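Local structure of UDP-N-acetylglucosamine 4-epimerase (Bacillus cereus, 3M2P) at residues F199-A212 against L274-E288. The protein probably interconverts UDP-N-acetylglucosamine and its C4 epimer, as a nucleotide-binding member of the NAD(P)-dependent epimerase/dehydratase family. Sequence-based numbering, arbitrary orientation.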
loop_
_atom_site.group_PDB
_atom_site.type_symbol
_atom_site.label_atom_id
_atom_site.label_comp_id
_atom_site.label_asym_id
_atom_site.label_seq_id
_atom_site.Cartn_x
_atom_site.Cartn_y
_atom_site.Cartn_z
ATOM N N PHE A 199 0.619 12.688 -18.316
ATOM C CA PHE A 199 1.344 11.749 -19.172
ATOM C C PHE A 199 2.842 12.050 -19.263
ATOM O O PHE A 199 3.244 13.091 -19.781
ATOM C CB PHE A 199 0.749 11.753 -20.569
ATOM C CG PHE A 199 -0.642 11.220 -20.631
ATOM C CD1 PHE A 199 -1.729 12.058 -20.439
ATOM C CD2 PHE A 199 -0.871 9.879 -20.904
ATOM C CE1 PHE A 199 -3.011 11.572 -20.509
ATOM C CE2 PHE A 199 -2.159 9.385 -20.973
ATOM C CZ PHE A 199 -3.227 10.234 -20.768
ATOM N N LEU A 200 3.661 11.124 -18.773
ATOM C CA LEU A 200 5.105 11.303 -18.751
ATOM C C LEU A 200 5.768 10.463 -19.819
ATOM O O LEU A 200 5.656 9.246 -19.806
ATOM C CB LEU A 200 5.665 10.913 -17.385
ATOM C CG LEU A 200 7.183 10.805 -17.272
ATOM C CD1 LEU A 200 7.814 12.178 -17.355
ATOM C CD2 LEU A 200 7.561 10.129 -15.976
ATOM N N TYR A 201 6.462 11.116 -20.741
ATOM C CA TYR A 201 7.151 10.424 -21.819
ATOM C C TYR A 201 8.186 9.472 -21.230
ATOM O O TYR A 201 8.897 9.828 -20.295
ATOM C CB TYR A 201 7.797 11.456 -22.747
ATOM C CG TYR A 201 8.433 10.918 -24.016
ATOM C CD1 TYR A 201 8.051 9.706 -24.562
ATOM C CD2 TYR A 201 9.397 11.663 -24.689
ATOM C CE1 TYR A 201 8.637 9.239 -25.724
ATOM C CE2 TYR A 201 9.984 11.207 -25.856
ATOM C CZ TYR A 201 9.605 9.996 -26.368
ATOM O OH TYR A 201 10.211 9.544 -27.522
ATOM N N ALA A 202 8.247 8.254 -21.761
ATOM C CA ALA A 202 9.189 7.254 -21.281
ATOM C C ALA A 202 10.621 7.785 -21.263
ATOM O O ALA A 202 11.379 7.493 -20.345
ATOM C CB ALA A 202 9.103 5.993 -22.125
ATOM N N LYS A 203 10.997 8.567 -22.272
ATOM C CA LYS A 203 12.357 9.111 -22.373
ATOM C C LYS A 203 12.677 10.018 -21.181
ATOM O O LYS A 203 13.782 9.996 -20.655
ATOM C CB LYS A 203 12.508 9.867 -23.688
ATOM C CG LYS A 203 13.795 9.641 -24.426
ATOM C CD LYS A 203 13.499 9.238 -25.867
ATOM C CE LYS A 203 14.209 10.136 -26.894
ATOM N NZ LYS A 203 15.661 10.394 -26.594
ATOM N N ASP A 204 11.688 10.797 -20.752
ATOM C CA ASP A 204 11.809 11.652 -19.575
ATOM C C ASP A 204 11.782 10.876 -18.259
ATOM O O ASP A 204 12.279 11.352 -17.245
ATOM C CB ASP A 204 10.675 12.675 -19.554
ATOM C CG ASP A 204 10.867 13.791 -20.576
ATOM O OD1 ASP A 204 12.034 14.163 -20.865
ATOM O OD2 ASP A 204 9.835 14.300 -21.075
ATOM N N ALA A 205 11.174 9.697 -18.267
ATOM C CA ALA A 205 11.155 8.852 -17.084
ATOM C C ALA A 205 12.517 8.185 -16.894
ATOM O O ALA A 205 13.030 8.075 -15.767
ATOM C CB ALA A 205 10.057 7.809 -17.189
ATOM N N ALA A 206 13.099 7.741 -18.004
ATOM C CA ALA A 206 14.451 7.213 -17.983
ATOM C C ALA A 206 15.411 8.323 -17.576
ATOM O O ALA A 206 16.448 8.055 -16.973
ATOM C CB ALA A 206 14.822 6.647 -19.327
ATOM N N LYS A 207 15.060 9.569 -17.896
ATOM C CA LYS A 207 15.889 10.711 -17.506
ATOM C C LYS A 207 15.911 10.874 -15.995
ATOM O O LYS A 207 16.977 11.025 -15.396
ATOM C CB LYS A 207 15.425 12.012 -18.170
ATOM C CG LYS A 207 16.233 13.256 -17.756
ATOM C CD LYS A 207 15.866 14.451 -18.620
ATOM C CE LYS A 207 16.722 15.676 -18.344
ATOM N NZ LYS A 207 16.100 16.640 -17.398
ATOM N N SER A 208 14.731 10.837 -15.382
ATOM C CA SER A 208 14.618 10.986 -13.939
ATOM C C SER A 208 15.324 9.841 -13.193
ATOM O O SER A 208 15.825 10.029 -12.084
ATOM C CB SER A 208 13.149 11.091 -13.521
ATOM O OG SER A 208 12.449 9.895 -13.820
ATOM N N VAL A 209 15.362 8.657 -13.798
ATOM C CA VAL A 209 16.121 7.553 -13.214
ATOM C C VAL A 209 17.601 7.942 -13.139
ATOM O O VAL A 209 18.255 7.779 -12.109
ATOM C CB VAL A 209 15.939 6.224 -14.000
ATOM C CG1 VAL A 209 17.038 5.252 -13.658
ATOM C CG2 VAL A 209 14.590 5.603 -13.703
ATOM N N ILE A 210 18.116 8.476 -14.237
ATOM C CA ILE A 210 19.493 8.917 -14.294
ATOM C C ILE A 210 19.805 9.961 -13.201
ATOM O O ILE A 210 20.804 9.840 -12.489
ATOM C CB ILE A 210 19.836 9.453 -15.715
ATOM C CG1 ILE A 210 19.669 8.343 -16.757
ATOM C CG2 ILE A 210 21.252 10.030 -15.775
ATOM C CD1 ILE A 210 20.559 7.141 -16.521
ATOM N N TYR A 211 18.950 10.974 -13.061
ATOM C CA TYR A 211 19.203 12.068 -12.123
ATOM C C TYR A 211 19.064 11.660 -10.670
ATOM O O TYR A 211 19.697 12.249 -9.795
ATOM C CB TYR A 211 18.278 13.247 -12.401
ATOM C CG TYR A 211 18.760 14.101 -13.529
ATOM C CD1 TYR A 211 19.046 13.536 -14.765
ATOM C CD2 TYR A 211 18.939 15.470 -13.371
ATOM C CE1 TYR A 211 19.489 14.309 -15.826
ATOM C CE2 TYR A 211 19.388 16.259 -14.430
ATOM C CZ TYR A 211 19.662 15.667 -15.656
ATOM O OH TYR A 211 20.108 16.413 -16.721
ATOM N N ALA A 212 18.213 10.672 -10.417
ATOM C CA ALA A 212 18.011 10.155 -9.070
ATOM C C ALA A 212 19.187 9.258 -8.725
ATOM O O ALA A 212 19.578 9.141 -7.567
ATOM C CB ALA A 212 16.691 9.382 -8.980
ATOM N N LEU A 274 16.172 16.627 -6.881
ATOM C CA LEU A 274 16.757 15.847 -7.965
ATOM C C LEU A 274 17.218 16.729 -9.124
ATOM O O LEU A 274 17.738 16.220 -10.120
ATOM C CB LEU A 274 15.784 14.765 -8.452
ATOM C CG LEU A 274 15.918 13.361 -7.853
ATOM C CD1 LEU A 274 16.026 13.371 -6.330
ATOM C CD2 LEU A 274 14.775 12.486 -8.301
ATOM N N ASP A 275 17.057 18.045 -8.979
ATOM C CA ASP A 275 17.334 18.986 -10.068
ATOM C C ASP A 275 16.765 18.416 -11.368
ATOM O O ASP A 275 17.447 18.382 -12.388
ATOM C CB ASP A 275 18.848 19.256 -10.236
ATOM C CG ASP A 275 19.561 19.616 -8.912
ATOM O OD1 ASP A 275 19.199 20.641 -8.272
ATOM O OD2 ASP A 275 20.508 18.880 -8.530
ATOM N N PHE A 276 15.521 17.944 -11.323
ATOM C CA PHE A 276 14.936 17.245 -12.470
ATOM C C PHE A 276 13.801 17.995 -13.175
ATOM O O PHE A 276 12.877 18.505 -12.538
ATOM C CB PHE A 276 14.447 15.839 -12.094
ATOM C CG PHE A 276 13.562 15.223 -13.144
ATOM C CD1 PHE A 276 14.110 14.676 -14.298
ATOM C CD2 PHE A 276 12.180 15.229 -13.006
ATOM C CE1 PHE A 276 13.300 14.129 -15.281
ATOM C CE2 PHE A 276 11.365 14.677 -13.986
ATOM C CZ PHE A 276 11.929 14.131 -15.124
ATOM N N SER A 277 13.862 18.037 -14.497
ATOM C CA SER A 277 12.752 18.559 -15.258
ATOM C C SER A 277 12.682 17.791 -16.570
ATOM O O SER A 277 13.688 17.252 -17.024
ATOM C CB SER A 277 12.928 20.057 -15.497
ATOM O OG SER A 277 14.126 20.323 -16.218
ATOM N N THR A 278 11.498 17.727 -17.167
ATOM C CA THR A 278 11.298 16.961 -18.392
ATOM C C THR A 278 11.880 17.672 -19.601
ATOM O O THR A 278 11.755 18.892 -19.726
ATOM C CB THR A 278 9.805 16.764 -18.676
ATOM O OG1 THR A 278 9.126 18.030 -18.578
ATOM C CG2 THR A 278 9.207 15.780 -17.694
ATOM N N ASP A 279 12.498 16.909 -20.497
ATOM C CA ASP A 279 12.912 17.444 -21.787
ATOM C C ASP A 279 11.677 17.735 -22.651
ATOM O O ASP A 279 11.604 18.771 -23.309
ATOM C CB ASP A 279 13.849 16.475 -22.517
ATOM C CG ASP A 279 15.244 16.395 -21.891
ATOM O OD1 ASP A 279 15.575 17.215 -21.004
ATOM O OD2 ASP A 279 16.021 15.500 -22.300
ATOM N N TYR A 280 10.701 16.826 -22.636
ATOM C CA TYR A 280 9.563 16.892 -23.562
ATOM C C TYR A 280 8.259 17.360 -22.920
ATOM O O TYR A 280 8.126 17.403 -21.697
ATOM C CB TYR A 280 9.323 15.536 -24.240
ATOM C CG TYR A 280 10.504 15.004 -25.021
ATOM C CD1 TYR A 280 11.647 14.544 -24.370
ATOM C CD2 TYR A 280 10.476 14.940 -26.410
ATOM C CE1 TYR A 280 12.741 14.053 -25.086
ATOM C CE2 TYR A 280 11.560 14.447 -27.136
ATOM C CZ TYR A 280 12.691 14.008 -26.468
ATOM O OH TYR A 280 13.765 13.518 -27.179
ATOM N N ASN A 281 7.313 17.743 -23.772
ATOM C CA ASN A 281 5.927 17.947 -23.373
ATOM C C ASN A 281 5.101 17.121 -24.347
ATOM O O ASN A 281 5.640 16.662 -25.360
ATOM C CB ASN A 281 5.542 19.426 -23.406
ATOM C CG ASN A 281 5.587 20.022 -24.806
ATOM O OD1 ASN A 281 5.832 19.326 -25.789
ATOM N ND2 ASN A 281 5.342 21.323 -24.896
ATOM N N PHE A 282 3.818 16.905 -24.066
ATOM C CA PHE A 282 3.083 15.896 -24.837
ATOM C C PHE A 282 3.253 16.024 -26.351
ATOM O O PHE A 282 3.502 15.027 -27.022
ATOM C CB PHE A 282 1.604 15.827 -24.463
ATOM C CG PHE A 282 0.929 14.580 -24.956
ATOM C CD1 PHE A 282 0.011 14.630 -25.993
ATOM C CD2 PHE A 282 1.230 13.346 -24.396
ATOM C CE1 PHE A 282 -0.604 13.476 -26.449
ATOM C CE2 PHE A 282 0.615 12.182 -24.853
ATOM C CZ PHE A 282 -0.298 12.249 -25.878
ATOM N N ALA A 283 3.145 17.249 -26.872
ATOM C CA ALA A 283 3.188 17.498 -28.323
ATOM C C ALA A 283 4.566 17.264 -28.929
ATOM O O ALA A 283 4.689 16.761 -30.047
ATOM C CB ALA A 283 2.691 18.913 -28.650
ATOM N N THR A 284 5.597 17.643 -28.183
ATOM C CA THR A 284 6.981 17.447 -28.594
ATOM C C THR A 284 7.328 15.965 -28.617
ATOM O O THR A 284 7.998 15.486 -29.528
ATOM C CB THR A 284 7.935 18.168 -27.625
ATOM O OG1 THR A 284 8.012 19.555 -27.972
ATOM C CG2 THR A 284 9.312 17.564 -27.684
ATOM N N ALA A 285 6.849 15.250 -27.604
ATOM C CA ALA A 285 7.096 13.822 -27.453
ATOM C C ALA A 285 6.482 13.006 -28.582
ATOM O O ALA A 285 7.095 12.092 -29.126
ATOM C CB ALA A 285 6.544 13.357 -26.125
ATOM N N VAL A 286 5.249 13.343 -28.918
ATOM C CA VAL A 286 4.511 12.621 -29.936
ATOM C C VAL A 286 5.006 12.990 -31.338
ATOM O O VAL A 286 5.025 12.141 -32.235
ATOM C CB VAL A 286 3.003 12.870 -29.781
ATOM C CG1 VAL A 286 2.233 12.117 -30.836
ATOM C CG2 VAL A 286 2.555 12.445 -28.388
ATOM N N GLU A 287 5.411 14.250 -31.516
ATOM C CA GLU A 287 6.066 14.682 -32.753
ATOM C C GLU A 287 7.204 13.715 -33.075
ATOM O O GLU A 287 7.436 13.376 -34.232
ATOM C CB GLU A 287 6.634 16.111 -32.629
ATOM C CG GLU A 287 5.675 17.275 -32.979
ATOM C CD GLU A 287 6.340 18.674 -32.855
ATOM O OE1 GLU A 287 7.570 18.802 -33.095
ATOM O OE2 GLU A 287 5.626 19.654 -32.519
ATOM N N GLU A 288 7.897 13.274 -32.028
ATOM C CA GLU A 288 9.079 12.424 -32.145
ATOM C C GLU A 288 8.699 10.956 -32.301
ATOM O O GLU A 288 9.264 10.238 -33.125
ATOM C CB GLU A 288 9.977 12.612 -30.911
ATOM C CG GLU A 288 11.236 11.748 -30.886
ATOM C CD GLU A 288 12.158 12.077 -29.718
ATOM O OE1 GLU A 288 12.779 13.165 -29.720
ATOM O OE2 GLU A 288 12.275 11.234 -28.798
HETATM O O HOH W 1 16.719 13.127 -25.914
HETATM O O HOH W 2 14.400 13.280 -21.743
HETATM O O HOH W 3 20.503 15.094 -9.969
#
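Ala285 CB covers one face of the Tyr201 ring and Lys203 CB, from the same segment as the tyrosine, the other, both displaced toward the rim. Its edge, led by CD2 and CE2, is driven into the face of Tyr280; planes 80° apart and centroids separated by 4.8 Å define a T-shaped pair. CG anti to the backbone N (chi1 -173°) places the Tyr201 ring where its edge meets Tyr280 and its OH meets Glu288. Glu288 OE2 also lies at its edge and accepts from Tyr201 OH at 3.0 Å on the anti side of the carboxylate, 30° out of its plane, while Glu288 OE1 takes Tyr280 OH at 2.7 Å through its syn lone pair. One extended glutamate therefore ties down both rings of the pair, and water 1 links Tyr280 OH to Lys203 NZ.

Farther along helix 202-212, Phe276 presents one face to Ser208, whose CB stands 3.7 Å from the ring centroid, and its edge to Lys207 CG; the backbone N of Thr278 lies over the opposite face. Strand 220-224 adds Ile224 to this pocket.

Between the two aromatic sites, the buried carboxylate of Asp204 receives two backbone amides of the loop. Asp279 N reaches Asp204 OD1 at 2.8 Å from above the carboxylate plane, whereas Tyr280 N meets the syn lone pair of Asp204 OD2 at 3.1 Å. Lys207 NZ donates to Ser277 O nearly in line with the carbonyl, at a short separation whose exact value is doubtful at this resolution, and forms a long salt bridge to Asp279 OD1.

The contact thus fastens the loop before the C-terminal helix along a helix of the Rossmann-type domain. Amide donation, with water 2 joining Asp204 OD1 to Asp279 OD2, probably offsets the closeness of these two acids and stabilises the anionic form of Asp204.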